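Local coordinates for protein probable zinc protease PqqL (Escherichia coli, PDB 6OFT) that probably cleaves peptide bonds as a periplasmic zinc metalloendopeptidase of the M16 family, this chain being the first half of the full protein, at residues I38-E46 with A228-T236; E134-W142 with P171-A179. One frame throughout, in Å; residues are numbered along the deposited sequence.

Contact 1 (I38-E46 with A228-T236)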
ATOM      1  N   ILE A  38      -9.385 -10.000  -7.136  1.00 20.20           N
ATOM      2  CA  ILE A  38      -9.387  -9.834  -8.588  1.00 20.97           C
ATOM      3  C   ILE A  38      -8.115  -9.067  -8.865  1.00 24.44           C
ATOM      4  O   ILE A  38      -7.948  -7.981  -8.321  1.00 22.89           O
ATOM      5  CB  ILE A  38     -10.646  -9.064  -9.122  1.00 23.35           C
ATOM      6  CG1 ILE A  38     -11.984  -9.532  -8.447  1.00 23.01           C
ATOM      7  CG2 ILE A  38     -10.720  -9.096 -10.653  1.00 24.73           C
ATOM      8  CD1 ILE A  38     -12.400 -11.006  -8.538  1.00 25.16           C
ATOM      9  N   HIS A  39      -7.244  -9.592  -9.732  1.00 22.67           N
ATOM     10  CA  HIS A  39      -5.956  -8.951 -10.024  1.00 22.61           C
ATOM     11  C   HIS A  39      -6.061  -7.795 -11.022  1.00 25.94           C
ATOM     12  O   HIS A  39      -5.134  -7.571 -11.826  1.00 24.96           O
ATOM     13  CB  HIS A  39      -4.922  -9.996 -10.466  1.00 23.59           C
ATOM     14  CG  HIS A  39      -4.570 -10.979  -9.389  1.00 27.02           C
ATOM     15  ND1 HIS A  39      -3.378 -10.891  -8.701  1.00 29.15           N
ATOM     16  CD2 HIS A  39      -5.262 -12.049  -8.932  1.00 29.11           C
ATOM     17  CE1 HIS A  39      -3.376 -11.904  -7.845  1.00 28.88           C
ATOM     18  NE2 HIS A  39      -4.492 -12.629  -7.950  1.00 29.09           N
ATOM     19  N   THR A  40      -7.197  -7.058 -10.960  1.00 20.79           N
ATOM     20  CA  THR A  40      -7.493  -5.919 -11.826  1.00 19.99           C
ATOM     21  C   THR A  40      -8.211  -4.860 -11.003  1.00 25.19           C
ATOM     22  O   THR A  40      -9.177  -5.175 -10.291  1.00 24.97           O
ATOM     23  CB  THR A  40      -8.384  -6.336 -13.019  1.00 24.08           C
ATOM     24  OG1 THR A  40      -7.741  -7.341 -13.792  1.00 21.86           O
ATOM     25  CG2 THR A  40      -8.780  -5.143 -13.923  1.00 21.02           C
ATOM     26  N   GLY A  41      -7.721  -3.628 -11.128  1.00 20.61           N
ATOM     27  CA  GLY A  41      -8.278  -2.422 -10.536  1.00 19.65           C
ATOM     28  C   GLY A  41      -8.539  -1.368 -11.601  1.00 24.07           C
ATOM     29  O   GLY A  41      -8.812  -1.696 -12.755  1.00 24.53           O
ATOM     30  N   SER A  42      -8.447  -0.094 -11.232  1.00 21.15           N
ATOM     31  CA  SER A  42      -8.696   1.032 -12.131  1.00 21.84           C
ATOM     32  C   SER A  42      -7.653   1.200 -13.234  1.00 26.79           C
ATOM     33  O   SER A  42      -7.989   1.797 -14.245  1.00 27.67           O
ATOM     34  CB  SER A  42      -8.820   2.327 -11.336  1.00 22.57           C
ATOM     35  OG  SER A  42      -7.622   2.550 -10.611  1.00 22.55           O
ATOM     36  N   LEU A  43      -6.389   0.717 -13.048  1.00 23.63           N
ATOM     37  CA  LEU A  43      -5.349   0.907 -14.082  1.00 22.99           C
ATOM     38  C   LEU A  43      -5.779   0.394 -15.460  1.00 28.20           C
ATOM     39  O   LEU A  43      -5.473   1.021 -16.472  1.00 28.77           O
ATOM     40  CB  LEU A  43      -3.993   0.271 -13.704  1.00 21.87           C
ATOM     41  CG  LEU A  43      -3.208   0.817 -12.500  1.00 24.63           C
ATOM     42  CD1 LEU A  43      -1.997  -0.018 -12.233  1.00 24.00           C
ATOM     43  CD2 LEU A  43      -2.797   2.248 -12.681  1.00 25.79           C
ATOM     44  N   GLN A  44      -6.491  -0.744 -15.490  1.00 24.93           N
ATOM     45  CA  GLN A  44      -6.904  -1.420 -16.727  1.00 24.92           C
ATOM     46  C   GLN A  44      -8.085  -0.807 -17.454  1.00 29.60           C
ATOM     47  O   GLN A  44      -8.371  -1.228 -18.578  1.00 31.44           O
ATOM     48  CB  GLN A  44      -7.171  -2.901 -16.461  1.00 25.69           C
ATOM     49  CG  GLN A  44      -5.976  -3.642 -15.867  1.00 28.68           C
ATOM     50  CD  GLN A  44      -4.716  -3.584 -16.703  1.00 32.17           C
ATOM     51  OE1 GLN A  44      -4.741  -3.651 -17.933  1.00 29.18           O
ATOM     52  NE2 GLN A  44      -3.576  -3.469 -16.036  1.00 22.15           N
ATOM     53  N   GLU A  45      -8.763   0.181 -16.843  1.00 25.46           N
ATOM     54  CA  GLU A  45      -9.920   0.850 -17.437  1.00 25.68           C
ATOM     55  C   GLU A  45      -9.553   1.591 -18.723  1.00 29.84           C
ATOM     56  O   GLU A  45      -8.516   2.263 -18.784  1.00 28.21           O
ATOM     57  CB  GLU A  45     -10.518   1.864 -16.454  1.00 27.03           C
ATOM     58  CG  GLU A  45     -11.149   1.272 -15.201  1.00 32.42           C
ATOM     59  CD  GLU A  45     -11.507   2.298 -14.141  1.00 47.57           C
ATOM     60  OE1 GLU A  45     -11.044   3.458 -14.233  1.00 36.76           O
ATOM     61  OE2 GLU A  45     -12.267   1.939 -13.214  1.00 42.39           O
ATOM     62  N   GLU A  46     -10.432   1.505 -19.738  1.00 27.47           N
ATOM     63  CA  GLU A  46     -10.268   2.248 -20.989  1.00 27.60           C
ATOM     64  C   GLU A  46     -10.675   3.703 -20.711  1.00 31.91           C
ATOM     65  O   GLU A  46     -11.285   3.973 -19.670  1.00 29.71           O
ATOM     66  CB  GLU A  46     -11.127   1.630 -22.113  1.00 29.67           C
ATOM     67  CG  GLU A  46     -10.667   0.252 -22.584  1.00 38.24           C
ATOM     68  CD  GLU A  46      -9.214   0.097 -23.008  1.00 62.80           C
ATOM     69  OE1 GLU A  46      -8.643   1.045 -23.595  1.00 63.07           O
ATOM     70  OE2 GLU A  46      -8.648  -0.991 -22.754  1.00 60.57           O
ATOM     71  N   ALA A 228      -9.290 -14.432 -18.690  1.00 28.97           N
ATOM     72  CA  ALA A 228      -9.509 -12.988 -18.628  1.00 27.63           C
ATOM     73  C   ALA A 228      -8.579 -12.336 -19.658  1.00 31.18           C
ATOM     74  O   ALA A 228      -7.690 -13.012 -20.198  1.00 29.14           O
ATOM     75  CB  ALA A 228      -9.178 -12.466 -17.238  1.00 27.46           C
ATOM     76  N   ALA A 229      -8.788 -11.031 -19.940  1.00 29.05           N
ATOM     77  CA  ALA A 229      -7.892 -10.264 -20.823  1.00 29.97           C
ATOM     78  C   ALA A 229      -6.563 -10.107 -20.070  1.00 34.61           C
ATOM     79  O   ALA A 229      -6.553 -10.226 -18.841  1.00 34.71           O
ATOM     80  CB  ALA A 229      -8.483  -8.892 -21.114  1.00 30.52           C
ATOM     81  N   GLU A 230      -5.448  -9.879 -20.779  1.00 32.08           N
ATOM     82  CA  GLU A 230      -4.172  -9.724 -20.082  1.00 32.39           C
ATOM     83  C   GLU A 230      -4.061  -8.350 -19.434  1.00 33.98           C
ATOM     84  O   GLU A 230      -4.442  -7.350 -20.045  1.00 33.36           O
ATOM     85  CB  GLU A 230      -2.959 -10.046 -20.987  1.00 35.12           C
ATOM     86  CG  GLU A 230      -2.767  -9.128 -22.186  1.00 54.15           C
ATOM     87  CD  GLU A 230      -1.421  -9.225 -22.882  1.00 83.72           C
ATOM     88  OE1 GLU A 230      -0.852  -8.158 -23.213  1.00 79.45           O
ATOM     89  OE2 GLU A 230      -0.937 -10.360 -23.103  1.00 79.51           O
ATOM     90  N   ASN A 231      -3.584  -8.305 -18.186  1.00 29.69           N
ATOM     91  CA  ASN A 231      -3.390  -7.036 -17.480  1.00 29.21           C
ATOM     92  C   ASN A 231      -2.186  -6.359 -18.098  1.00 33.69           C
ATOM     93  O   ASN A 231      -1.125  -6.973 -18.181  1.00 33.42           O
ATOM     94  CB  ASN A 231      -3.169  -7.252 -15.979  1.00 26.06           C
ATOM     95  CG  ASN A 231      -4.439  -7.555 -15.225  1.00 37.28           C
ATOM     96  OD1 ASN A 231      -5.300  -6.684 -15.021  1.00 29.12           O
ATOM     97  ND2 ASN A 231      -4.580  -8.798 -14.792  1.00 25.78           N
ATOM     98  N   ARG A 232      -2.368  -5.132 -18.600  1.00 30.86           N
ATOM     99  CA  ARG A 232      -1.281  -4.373 -19.223  1.00 30.96           C
ATOM    100  C   ARG A 232      -0.420  -3.750 -18.135  1.00 34.55           C
ATOM    101  O   ARG A 232      -0.887  -3.575 -17.001  1.00 34.16           O
ATOM    102  CB  ARG A 232      -1.833  -3.294 -20.158  1.00 32.08           C
ATOM    103  CG  ARG A 232      -2.515  -3.842 -21.409  1.00 44.22           C
ATOM    104  CD  ARG A 232      -3.455  -2.820 -22.019  1.00 58.81           C
ATOM    105  NE  ARG A 232      -2.742  -1.704 -22.647  1.00 74.10           N
ATOM    106  CZ  ARG A 232      -3.323  -0.595 -23.097  1.00 90.07           C
ATOM    107  NH1 ARG A 232      -4.637  -0.432 -22.982  1.00 75.52           N
ATOM    108  NH2 ARG A 232      -2.596   0.363 -23.655  1.00 78.34           N
ATOM    109  N   VAL A 233       0.847  -3.459 -18.459  1.00 30.26           N
ATOM    110  CA  VAL A 233       1.807  -2.847 -17.538  1.00 30.06           C
ATOM    111  C   VAL A 233       2.320  -1.577 -18.216  1.00 33.32           C
ATOM    112  O   VAL A 233       2.653  -1.607 -19.405  1.00 33.33           O
ATOM    113  CB  VAL A 233       2.957  -3.828 -17.109  1.00 34.46           C
ATOM    114  CG1 VAL A 233       3.968  -3.151 -16.189  1.00 34.03           C
ATOM    115  CG2 VAL A 233       2.396  -5.075 -16.423  1.00 34.33           C
ATOM    116  N   TRP A 234       2.306  -0.456 -17.482  1.00 28.48           N
ATOM    117  CA  TRP A 234       2.803   0.833 -17.960  1.00 28.46           C
ATOM    118  C   TRP A 234       4.085   1.198 -17.174  1.00 32.06           C
ATOM    119  O   TRP A 234       3.997   1.630 -16.013  1.00 30.96           O
ATOM    120  CB  TRP A 234       1.738   1.935 -17.832  1.00 26.83           C
ATOM    121  CG  TRP A 234       0.567   1.772 -18.756  1.00 27.85           C
ATOM    122  CD1 TRP A 234       0.411   2.333 -19.992  1.00 31.14           C
ATOM    123  CD2 TRP A 234      -0.605   0.974 -18.523  1.00 27.39           C
ATOM    124  NE1 TRP A 234      -0.793   1.946 -20.536  1.00 30.39           N
ATOM    125  CE2 TRP A 234      -1.439   1.116 -19.653  1.00 31.51           C
ATOM    126  CE3 TRP A 234      -1.047   0.179 -17.447  1.00 27.76           C
ATOM    127  CZ2 TRP A 234      -2.676   0.464 -19.754  1.00 30.88           C
ATOM    128  CZ3 TRP A 234      -2.284  -0.441 -17.537  1.00 29.14           C
ATOM    129  CH2 TRP A 234      -3.098  -0.270 -18.666  1.00 30.10           C
ATOM    130  N   PRO A 235       5.290   0.987 -17.757  1.00 28.68           N
ATOM    131  CA  PRO A 235       6.518   1.344 -17.028  1.00 28.68           C
ATOM    132  C   PRO A 235       6.587   2.842 -16.725  1.00 31.89           C
ATOM    133  O   PRO A 235       6.311   3.679 -17.604  1.00 30.91           O
ATOM    134  CB  PRO A 235       7.646   0.885 -17.969  1.00 31.05           C
ATOM    135  CG  PRO A 235       6.986  -0.076 -18.939  1.00 35.45           C
ATOM    136  CD  PRO A 235       5.603   0.473 -19.107  1.00 31.19           C
ATOM    137  N   THR A 236       6.879   3.175 -15.448  1.00 28.21           N
ATOM    138  CA  THR A 236       6.998   4.561 -14.987  1.00 27.13           C
ATOM    139  C   THR A 236       8.282   5.153 -15.565  1.00 29.61           C
ATOM    140  O   THR A 236       9.304   4.472 -15.627  1.00 27.63           O
ATOM    141  CB  THR A 236       6.923   4.639 -13.454  1.00 27.47           C
ATOM    142  OG1 THR A 236       5.687   4.072 -12.997  1.00 30.69           O
ATOM    143  CG2 THR A 236       7.071   6.061 -12.924  1.00 20.29           C
TER
HETATM  144  O   HOH W   1      -6.007   2.479 -22.062  1.00 42.40           O
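The indole of W234 meets the 38-46 loop with the rim of its six-membered ring: the carboxamide nitrogen of Q44 lies near the ring plane, NE2 3.6 Å from W234 CZ3, and the carbonyl oxygen of L43 approaches CH2 obliquely. One face of the indole takes R232 CB, offset toward the rim. The R232 side chain bends back so that its guanidinium lies with one face over W234 CZ2, 3.5 Å above the guanidinium plane, while E46 OE2 stands at the edge, 4.1 Å from R232 NH1. The carboxylate and guanidinium planes are almost parallel, but this is a loose charge pairing rather than a salt bridge, supplemented by a water that bonds weakly to both groups.

Q44 uses both ends of its amide on the backbone of R232. NE2 donates to R232 O at 2.9 Å, in the carbonyl plane and on a lone pair (N-H...O 163°), and R232 N returns a bond of 2.9 Å to Q44 OE1, reaching it tilted from the carbonyl plane. Donor and acceptor thus engage the C=O and N-H of one residue, which holds the amide's rotation; the bend at chi2 (-58°) turns the amide toward the backbone of R232. Segment 228-236 belongs to the connection between the six-stranded sheet of the first M16 domain and the five-stranded sheet of the second, and here it is fastened onto the loop between strand 31-38 and helix 52-59.

Beside Q44, the N231 amide stands nearly upright to that of Q44 (80° between planes), with OD1 3.2 Å from Q44 CG. The same oxygen accepts T40 OG1 at 2.8 Å, in plane and on a lone pair. N198 bridges the pair, ND2 bonding to T40 OG1 and OD1 to N231 ND2.

Contact 2 (E134-W142 with P171-A179)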
ATOM      1  N   GLU A 134     -27.060   2.730  -7.610  1.00 29.42           N
ATOM      2  CA  GLU A 134     -25.652   2.878  -7.254  1.00 28.42           C
ATOM      3  C   GLU A 134     -24.993   4.154  -7.799  1.00 31.93           C
ATOM      4  O   GLU A 134     -23.992   4.586  -7.224  1.00 30.56           O
ATOM      5  CB  GLU A 134     -24.824   1.631  -7.626  1.00 28.75           C
ATOM      6  CG  GLU A 134     -24.944   0.494  -6.633  1.00 33.80           C
ATOM      7  CD  GLU A 134     -24.661   0.796  -5.176  1.00 44.16           C
ATOM      8  OE1 GLU A 134     -23.549   1.281  -4.860  1.00 37.84           O
ATOM      9  OE2 GLU A 134     -25.555   0.524  -4.344  1.00 39.80           O
ATOM     10  N   ARG A 135     -25.533   4.762  -8.881  1.00 30.15           N
ATOM     11  CA  ARG A 135     -24.965   6.015  -9.422  1.00 30.79           C
ATOM     12  C   ARG A 135     -24.984   7.109  -8.338  1.00 35.73           C
ATOM     13  O   ARG A 135     -23.948   7.720  -8.074  1.00 34.74           O
ATOM     14  CB  ARG A 135     -25.708   6.497 -10.669  1.00 31.50           C
ATOM     15  CG  ARG A 135     -25.929   5.440 -11.730  1.00 32.32           C
ATOM     16  CD  ARG A 135     -26.740   6.011 -12.872  1.00 33.93           C
ATOM     17  NE  ARG A 135     -27.068   5.000 -13.873  1.00 40.08           N
ATOM     18  CZ  ARG A 135     -26.243   4.589 -14.831  1.00 50.39           C
ATOM     19  NH1 ARG A 135     -25.015   5.088 -14.921  1.00 31.07           N
ATOM     20  NH2 ARG A 135     -26.634   3.663 -15.697  1.00 38.96           N
ATOM     21  N   GLY A 136     -26.131   7.266  -7.669  1.00 33.35           N
ATOM     22  CA  GLY A 136     -26.313   8.214  -6.573  1.00 33.68           C
ATOM     23  C   GLY A 136     -25.397   7.957  -5.393  1.00 38.21           C
ATOM     24  O   GLY A 136     -24.860   8.904  -4.813  1.00 39.32           O
ATOM     25  N   VAL A 137     -25.189   6.664  -5.059  1.00 33.05           N
ATOM     26  CA  VAL A 137     -24.325   6.164  -3.978  1.00 31.83           C
ATOM     27  C   VAL A 137     -22.880   6.600  -4.198  1.00 35.49           C
ATOM     28  O   VAL A 137     -22.286   7.225  -3.313  1.00 34.86           O
ATOM     29  CB  VAL A 137     -24.453   4.614  -3.806  1.00 34.79           C
ATOM     30  CG1 VAL A 137     -23.358   4.032  -2.900  1.00 33.94           C
ATOM     31  CG2 VAL A 137     -25.827   4.237  -3.289  1.00 34.93           C
ATOM     32  N   ILE A 138     -22.328   6.277  -5.382  1.00 32.16           N
ATOM     33  CA  ILE A 138     -20.948   6.586  -5.764  1.00 31.78           C
ATOM     34  C   ILE A 138     -20.717   8.104  -5.813  1.00 36.87           C
ATOM     35  O   ILE A 138     -19.700   8.565  -5.294  1.00 37.20           O
ATOM     36  CB  ILE A 138     -20.537   5.826  -7.063  1.00 34.38           C
ATOM     37  CG1 ILE A 138     -20.590   4.292  -6.806  1.00 34.01           C
ATOM     38  CG2 ILE A 138     -19.136   6.253  -7.567  1.00 33.68           C
ATOM     39  CD1 ILE A 138     -20.735   3.418  -8.036  1.00 35.54           C
ATOM     40  N   THR A 139     -21.674   8.871  -6.372  1.00 34.53           N
ATOM     41  CA  THR A 139     -21.637  10.339  -6.450  1.00 35.13           C
ATOM     42  C   THR A 139     -21.527  10.944  -5.036  1.00 40.25           C
ATOM     43  O   THR A 139     -20.693  11.830  -4.825  1.00 40.05           O
ATOM     44  CB  THR A 139     -22.844  10.878  -7.265  1.00 40.93           C
ATOM     45  OG1 THR A 139     -22.892  10.231  -8.541  1.00 35.05           O
ATOM     46  CG2 THR A 139     -22.802  12.403  -7.468  1.00 41.93           C
ATOM     47  N   GLU A 140     -22.316  10.412  -4.062  1.00 36.57           N
ATOM     48  CA  GLU A 140     -22.296  10.872  -2.671  1.00 36.04           C
ATOM     49  C   GLU A 140     -20.984  10.533  -1.960  1.00 41.71           C
ATOM     50  O   GLU A 140     -20.438  11.380  -1.243  1.00 40.32           O
ATOM     51  CB  GLU A 140     -23.522  10.375  -1.895  1.00 37.25           C
ATOM     52  CG  GLU A 140     -24.744  11.230  -2.177  1.00 49.56           C
ATOM     53  CD  GLU A 140     -26.000  10.866  -1.416  1.00 74.84           C
ATOM     54  OE1 GLU A 140     -26.375  11.615  -0.483  1.00 68.90           O
ATOM     55  OE2 GLU A 140     -26.622   9.837  -1.766  1.00 68.71           O
ATOM     56  N   GLU A 141     -20.460   9.313  -2.187  1.00 40.44           N
ATOM     57  CA  GLU A 141     -19.197   8.861  -1.605  1.00 40.99           C
ATOM     58  C   GLU A 141     -18.021   9.689  -2.130  1.00 47.63           C
ATOM     59  O   GLU A 141     -17.125  10.024  -1.357  1.00 47.59           O
ATOM     60  CB  GLU A 141     -18.981   7.367  -1.857  1.00 42.07           C
ATOM     61  CG  GLU A 141     -19.945   6.498  -1.066  1.00 55.78           C
ATOM     62  CD  GLU A 141     -19.927   5.021  -1.398  1.00 78.50           C
ATOM     63  OE1 GLU A 141     -20.615   4.253  -0.686  1.00 74.08           O
ATOM     64  OE2 GLU A 141     -19.232   4.628  -2.364  1.00 72.31           O
ATOM     65  N   TRP A 142     -18.055  10.056  -3.423  1.00 46.69           N
ATOM     66  CA  TRP A 142     -17.050  10.895  -4.070  1.00 48.39           C
ATOM     67  C   TRP A 142     -16.912  12.235  -3.327  1.00 53.74           C
ATOM     68  O   TRP A 142     -15.793  12.621  -2.982  1.00 53.97           O
ATOM     69  CB  TRP A 142     -17.427  11.115  -5.543  1.00 48.35           C
ATOM     70  CG  TRP A 142     -16.664  12.202  -6.246  1.00 50.09           C
ATOM     71  CD1 TRP A 142     -15.384  12.138  -6.710  1.00 52.85           C
ATOM     72  CD2 TRP A 142     -17.160  13.498  -6.610  1.00 50.94           C
ATOM     73  NE1 TRP A 142     -15.041  13.321  -7.320  1.00 53.13           N
ATOM     74  CE2 TRP A 142     -16.118  14.170  -7.287  1.00 55.23           C
ATOM     75  CE3 TRP A 142     -18.388  14.161  -6.427  1.00 53.07           C
ATOM     76  CZ2 TRP A 142     -16.261  15.478  -7.776  1.00 55.24           C
ATOM     77  CZ3 TRP A 142     -18.534  15.454  -6.917  1.00 55.18           C
ATOM     78  CH2 TRP A 142     -17.481  16.095  -7.588  1.00 55.88           C
ATOM     79  N   PRO A 171      -9.103   5.497  -8.584  1.00 29.01           N
ATOM     80  CA  PRO A 171     -10.217   4.520  -8.560  1.00 28.18           C
ATOM     81  C   PRO A 171     -11.655   5.071  -8.596  1.00 31.85           C
ATOM     82  O   PRO A 171     -12.487   4.461  -9.260  1.00 31.51           O
ATOM     83  CB  PRO A 171      -9.947   3.708  -7.291  1.00 29.11           C
ATOM     84  CG  PRO A 171      -8.463   3.780  -7.119  1.00 32.66           C
ATOM     85  CD  PRO A 171      -8.080   5.170  -7.561  1.00 28.74           C
ATOM     86  N   ILE A 172     -11.956   6.208  -7.951  1.00 29.02           N
ATOM     87  CA  ILE A 172     -13.315   6.781  -7.982  1.00 30.01           C
ATOM     88  C   ILE A 172     -13.785   7.119  -9.431  1.00 35.73           C
ATOM     89  O   ILE A 172     -14.989   7.106  -9.699  1.00 36.24           O
ATOM     90  CB  ILE A 172     -13.476   7.998  -7.008  1.00 33.61           C
ATOM     91  CG1 ILE A 172     -14.958   8.414  -6.817  1.00 34.73           C
ATOM     92  CG2 ILE A 172     -12.617   9.208  -7.434  1.00 34.11           C
ATOM     93  CD1 ILE A 172     -15.850   7.460  -5.921  1.00 39.13           C
ATOM     94  N   GLY A 173     -12.832   7.413 -10.321  1.00 31.83           N
ATOM     95  CA  GLY A 173     -13.102   7.765 -11.709  1.00 31.75           C
ATOM     96  C   GLY A 173     -13.755   9.127 -11.875  1.00 35.27           C
ATOM     97  O   GLY A 173     -13.477  10.052 -11.103  1.00 33.62           O
ATOM     98  N   LEU A 174     -14.629   9.253 -12.894  1.00 32.34           N
ATOM     99  CA  LEU A 174     -15.335  10.500 -13.229  1.00 33.23           C
ATOM    100  C   LEU A 174     -16.810  10.364 -12.937  1.00 37.33           C
ATOM    101  O   LEU A 174     -17.396   9.342 -13.283  1.00 37.13           O
ATOM    102  CB  LEU A 174     -15.173  10.863 -14.715  1.00 33.99           C
ATOM    103  CG  LEU A 174     -13.783  11.040 -15.335  1.00 40.69           C
ATOM    104  CD1 LEU A 174     -13.919  11.657 -16.730  1.00 42.97           C
ATOM    105  CD2 LEU A 174     -12.872  11.951 -14.490  1.00 44.01           C
ATOM    106  N   MET A 175     -17.432  11.408 -12.354  1.00 34.74           N
ATOM    107  CA  MET A 175     -18.865  11.376 -12.029  1.00 35.09           C
ATOM    108  C   MET A 175     -19.733  11.338 -13.263  1.00 36.59           C
ATOM    109  O   MET A 175     -20.835  10.807 -13.204  1.00 36.04           O
ATOM    110  CB  MET A 175     -19.278  12.508 -11.074  1.00 38.49           C
ATOM    111  CG  MET A 175     -18.642  12.401  -9.691  1.00 42.95           C
ATOM    112  SD  MET A 175     -18.933  10.813  -8.860  1.00 48.09           S
ATOM    113  CE  MET A 175     -17.371   9.975  -9.150  1.00 44.43           C
ATOM    114  N   ASP A 176     -19.212  11.850 -14.388  1.00 32.97           N
ATOM    115  CA  ASP A 176     -19.884  11.845 -15.677  1.00 33.70           C
ATOM    116  C   ASP A 176     -19.918  10.426 -16.257  1.00 35.80           C
ATOM    117  O   ASP A 176     -20.885  10.068 -16.926  1.00 35.74           O
ATOM    118  CB  ASP A 176     -19.263  12.885 -16.627  1.00 37.09           C
ATOM    119  CG  ASP A 176     -19.397  14.313 -16.098  1.00 54.76           C
ATOM    120  OD1 ASP A 176     -18.497  14.755 -15.344  1.00 59.00           O
ATOM    121  OD2 ASP A 176     -20.406  14.978 -16.425  1.00 57.35           O
ATOM    122  N   THR A 177     -18.907   9.589 -15.933  1.00 31.77           N
ATOM    123  CA  THR A 177     -18.905   8.177 -16.348  1.00 31.26           C
ATOM    124  C   THR A 177     -19.899   7.412 -15.443  1.00 35.13           C
ATOM    125  O   THR A 177     -20.705   6.626 -15.942  1.00 34.59           O
ATOM    126  CB  THR A 177     -17.488   7.603 -16.315  1.00 37.19           C
ATOM    127  OG1 THR A 177     -16.670   8.376 -17.192  1.00 33.75           O
ATOM    128  CG2 THR A 177     -17.443   6.124 -16.729  1.00 35.60           C
ATOM    129  N   VAL A 178     -19.867   7.697 -14.123  1.00 32.07           N
ATOM    130  CA  VAL A 178     -20.750   7.117 -13.092  1.00 31.25           C
ATOM    131  C   VAL A 178     -22.242   7.360 -13.446  1.00 35.43           C
ATOM    132  O   VAL A 178     -23.066   6.448 -13.308  1.00 34.30           O
ATOM    133  CB  VAL A 178     -20.332   7.616 -11.670  1.00 34.16           C
ATOM    134  CG1 VAL A 178     -21.388   7.315 -10.600  1.00 34.03           C
ATOM    135  CG2 VAL A 178     -18.982   7.032 -11.266  1.00 33.17           C
ATOM    136  N   ALA A 179     -22.557   8.561 -13.979  1.00 32.59           N
ATOM    137  CA  ALA A 179     -23.912   8.960 -14.364  1.00 32.80           C
ATOM    138  C   ALA A 179     -24.431   8.326 -15.665  1.00 37.29           C
ATOM    139  O   ALA A 179     -25.634   8.092 -15.765  1.00 36.78           O
ATOM    140  CB  ALA A 179     -23.991  10.483 -14.473  1.00 34.06           C
TER
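M175 lies over one face of the W142 indole, its CG 3.8 Å from the centroid of the six-membered ring in a CH-pi contact. Its sulfur adds an oblique Met-aromatic contact with the five-membered ring, and the bends at chi2 and chi3 fold CE back toward W142 CG. I172 takes the ring edge, CG1 lying 3.7 Å from W142 CD1. With W142 CG anti to the backbone N (chi1 167°), the indole is directed toward M175 and I172. Deeper in, I138 CG2 touches both V178 CG2 (3.8 Å) and I172 CD1 (3.9 Å).

At the other end, the extended R135 chain brings NH1 to V178 O at 2.9 Å, near the guanidinium plane; A179 O sits over one face. V181 O, taking NH2, and D132, in a salt bridge with NE, hold the guanidinium in place. T139 OG1 donates to R135 O, which also accepts T139 N.

The helical segments 134-142 and 175-179, parts of helices 128-144 and 175-180, run nearly antiparallel (165°), their axes 9.5 Å apart at closest. Both pack on helix 52-59 with its HXXEH motif: I138 meets F55, I172 meets H54, and E134 OE1 is hydrogen-bonded to H58 ND1, both predicted zinc ligands.

Contact 2 and segment 38-46 belong to the first M16 domain, while 228-236 is in the connection to the second. The contact centres are about 21 Å apart, in nested order along the chain: 38-46, 134-142, 171-179, then 228-236. They meet directly where S42 OG packs on P171 CG, 3.8 Å away. Helix 52-59 is shared: E45 of contact 1 accepts a bond from A53 near its start, and contact 2 packs on the same helix. Contact 1 ties the connection between the domains to the loop leading into this helix. Contact 2 borders the predicted zinc site directly; contact 1 lies further off, the T40 side chain about 11 Å from that of E57.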